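Long-range contact in antigen MTB48, Mycobacterial protein (Mycobacterium smegmatis, PDB 4WJ1), which is secreted through the ESX-1 type VII secretion system and is probably involved in DNA conjugation, at least in the recipient strain: residues K18-E23 / I70-R75. Sequence-based numbering, arbitrary orientation.
Sequences KAHECE and IAAAIR
Arg75 and Glu23 form a two-pronged salt bridge through both terminal nitrogens of the guanidinium. Arg75 NH2 donates to Glu23 OE1 at 3.0 Å and Arg75 NH1 to Glu23 OE2 at 3.1 Å. Both oxygens lie near the guanidinium plane, but the carboxylate is turned 51° from it, so both N-H groups reach the oxygens from above the carboxylate plane. The Arg75 chain runs extended from CG to NE, which carries the guanidinium across to helix 12-22. Glu16 forms a second salt bridge, to NE, so two carboxylates hold the rotation of the group. Ala19 CB sits over one guanidinium face, 3.6 Å from Arg75 CZ.

The small residues Ala19 and Ala71 bring the backbones close, with their CA atoms 4.0 Å apart. Ala71 CB packs against Ala19 O at 3.4 Å and also touches Glu23 CG. Beyond them, Ile74 CG2 meets Ala19 CB, and Ile74 CD1 lies 3.8 Å from Lys18 CG. Cys22 SG lies 3.7 Å from Ile70 CG2.

The segments run nearly antiparallel, at 167°, with axes 8.2 Å apart. The contact packs the short helix 12-22 against the long helix 40-96 within the PE domain. Ile70, Ile74 and Lys18 also touch helix 187-230, which belongs to the PPE domain.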
loop_
_atom_site.group_PDB
_atom_site.type_symbol
_atom_site.label_atom_id
_atom_site.label_comp_id
_atom_site.label_asym_id
_atom_site.label_seq_id
_atom_site.Cartn_x
_atom_site.Cartn_y
_atom_site.Cartn_z
ATOM N N LYS A 18 10.288 -19.902 -11.635
ATOM C CA LYS A 18 9.025 -19.253 -11.299
ATOM C C LYS A 18 8.834 -19.062 -9.806
ATOM O O LYS A 18 8.303 -18.038 -9.375
ATOM C CB LYS A 18 7.842 -20.040 -11.835
ATOM C CG LYS A 18 6.557 -19.257 -11.756
ATOM C CD LYS A 18 6.500 -18.226 -12.874
ATOM C CE LYS A 18 5.948 -16.907 -12.392
ATOM N NZ LYS A 18 7.020 -15.967 -12.121
ATOM N N ALA A 19 9.225 -20.059 -9.018
ATOM C CA ALA A 19 9.114 -19.924 -7.575
ATOM C C ALA A 19 10.045 -18.791 -7.156
ATOM O O ALA A 19 9.732 -17.985 -6.282
ATOM C CB ALA A 19 9.473 -21.219 -6.874
ATOM N N HIS A 20 11.184 -18.722 -7.824
ATOM C CA HIS A 20 12.182 -17.709 -7.535
ATOM C C HIS A 20 11.629 -16.323 -7.861
ATOM O O HIS A 20 11.736 -15.424 -7.037
ATOM C CB HIS A 20 13.469 -17.994 -8.308
ATOM C CG HIS A 20 14.514 -16.948 -8.145
ATOM N ND1 HIS A 20 15.238 -16.792 -6.982
ATOM C CD2 HIS A 20 14.968 -15.994 -8.998
ATOM C CE1 HIS A 20 16.086 -15.789 -7.120
ATOM N NE2 HIS A 20 15.944 -15.295 -8.340
ATOM N N GLU A 21 11.007 -16.157 -9.030
ATOM C CA GLU A 21 10.412 -14.864 -9.381
ATOM C C GLU A 21 9.366 -14.446 -8.365
ATOM O O GLU A 21 9.268 -13.267 -8.028
ATOM C CB GLU A 21 9.759 -14.882 -10.761
ATOM C CG GLU A 21 10.695 -15.046 -11.934
ATOM C CD GLU A 21 9.930 -15.181 -13.249
ATOM O OE1 GLU A 21 9.400 -16.281 -13.525
ATOM O OE2 GLU A 21 9.846 -14.184 -14.000
ATOM N N CYS A 22 8.579 -15.410 -7.896
ATOM C CA CYS A 22 7.559 -15.146 -6.891
ATOM C C CYS A 22 8.124 -14.630 -5.582
ATOM O O CYS A 22 7.395 -14.041 -4.793
ATOM C CB CYS A 22 6.762 -16.410 -6.603
ATOM S SG CYS A 22 5.666 -16.828 -7.935
ATOM N N GLU A 23 9.409 -14.885 -5.346
ATOM C CA GLU A 23 10.083 -14.471 -4.123
ATOM C C GLU A 23 10.822 -13.134 -4.304
ATOM O O GLU A 23 11.572 -12.710 -3.428
ATOM C CB GLU A 23 11.066 -15.562 -3.679
ATOM C CG GLU A 23 10.384 -16.772 -3.054
ATOM C CD GLU A 23 11.359 -17.878 -2.673
ATOM O OE1 GLU A 23 12.327 -18.144 -3.432
ATOM O OE2 GLU A 23 11.150 -18.468 -1.590
ATOM N N ILE A 70 2.872 -18.827 -2.906
ATOM C CA ILE A 70 2.828 -19.318 -4.272
ATOM C C ILE A 70 4.145 -19.997 -4.614
ATOM O O ILE A 70 4.154 -21.065 -5.217
ATOM C CB ILE A 70 2.544 -18.198 -5.279
ATOM C CG1 ILE A 70 1.151 -17.619 -5.032
ATOM C CG2 ILE A 70 2.681 -18.711 -6.714
ATOM C CD1 ILE A 70 0.699 -16.677 -6.113
ATOM N N ALA A 71 5.255 -19.396 -4.198
ATOM C CA ALA A 71 6.571 -19.996 -4.436
ATOM C C ALA A 71 6.641 -21.374 -3.808
ATOM O O ALA A 71 7.132 -22.318 -4.408
ATOM C CB ALA A 71 7.687 -19.121 -3.879
ATOM N N ALA A 72 6.152 -21.475 -2.582
ATOM C CA ALA A 72 6.252 -22.710 -1.841
ATOM C C ALA A 72 5.356 -23.770 -2.479
ATOM O O ALA A 72 5.721 -24.942 -2.549
ATOM C CB ALA A 72 5.881 -22.483 -0.387
ATOM N N ALA A 73 4.194 -23.339 -2.951
ATOM C CA ALA A 73 3.247 -24.230 -3.602
ATOM C C ALA A 73 3.866 -24.773 -4.879
ATOM O O ALA A 73 3.764 -25.961 -5.174
ATOM C CB ALA A 73 1.960 -23.506 -3.892
ATOM N N ILE A 74 4.535 -23.893 -5.616
ATOM C CA ILE A 74 5.217 -24.285 -6.839
ATOM C C ILE A 74 6.305 -25.298 -6.516
ATOM O O ILE A 74 6.422 -26.324 -7.180
ATOM C CB ILE A 74 5.806 -23.064 -7.561
ATOM C CG1 ILE A 74 4.693 -22.305 -8.284
ATOM C CG2 ILE A 74 6.845 -23.468 -8.561
ATOM C CD1 ILE A 74 5.095 -20.891 -8.713
ATOM N N ARG A 75 7.077 -25.039 -5.464
ATOM C CA ARG A 75 8.115 -25.985 -5.076
ATOM C C ARG A 75 7.547 -27.306 -4.577
ATOM O O ARG A 75 8.194 -28.346 -4.704
ATOM C CB ARG A 75 9.019 -25.380 -4.014
ATOM C CG ARG A 75 9.754 -24.160 -4.533
ATOM C CD ARG A 75 11.025 -23.914 -3.795
ATOM N NE ARG A 75 11.782 -22.897 -4.494
ATOM C CZ ARG A 75 11.769 -21.610 -4.172
ATOM N NH1 ARG A 75 11.048 -21.185 -3.138
ATOM N NH2 ARG A 75 12.486 -20.755 -4.883
#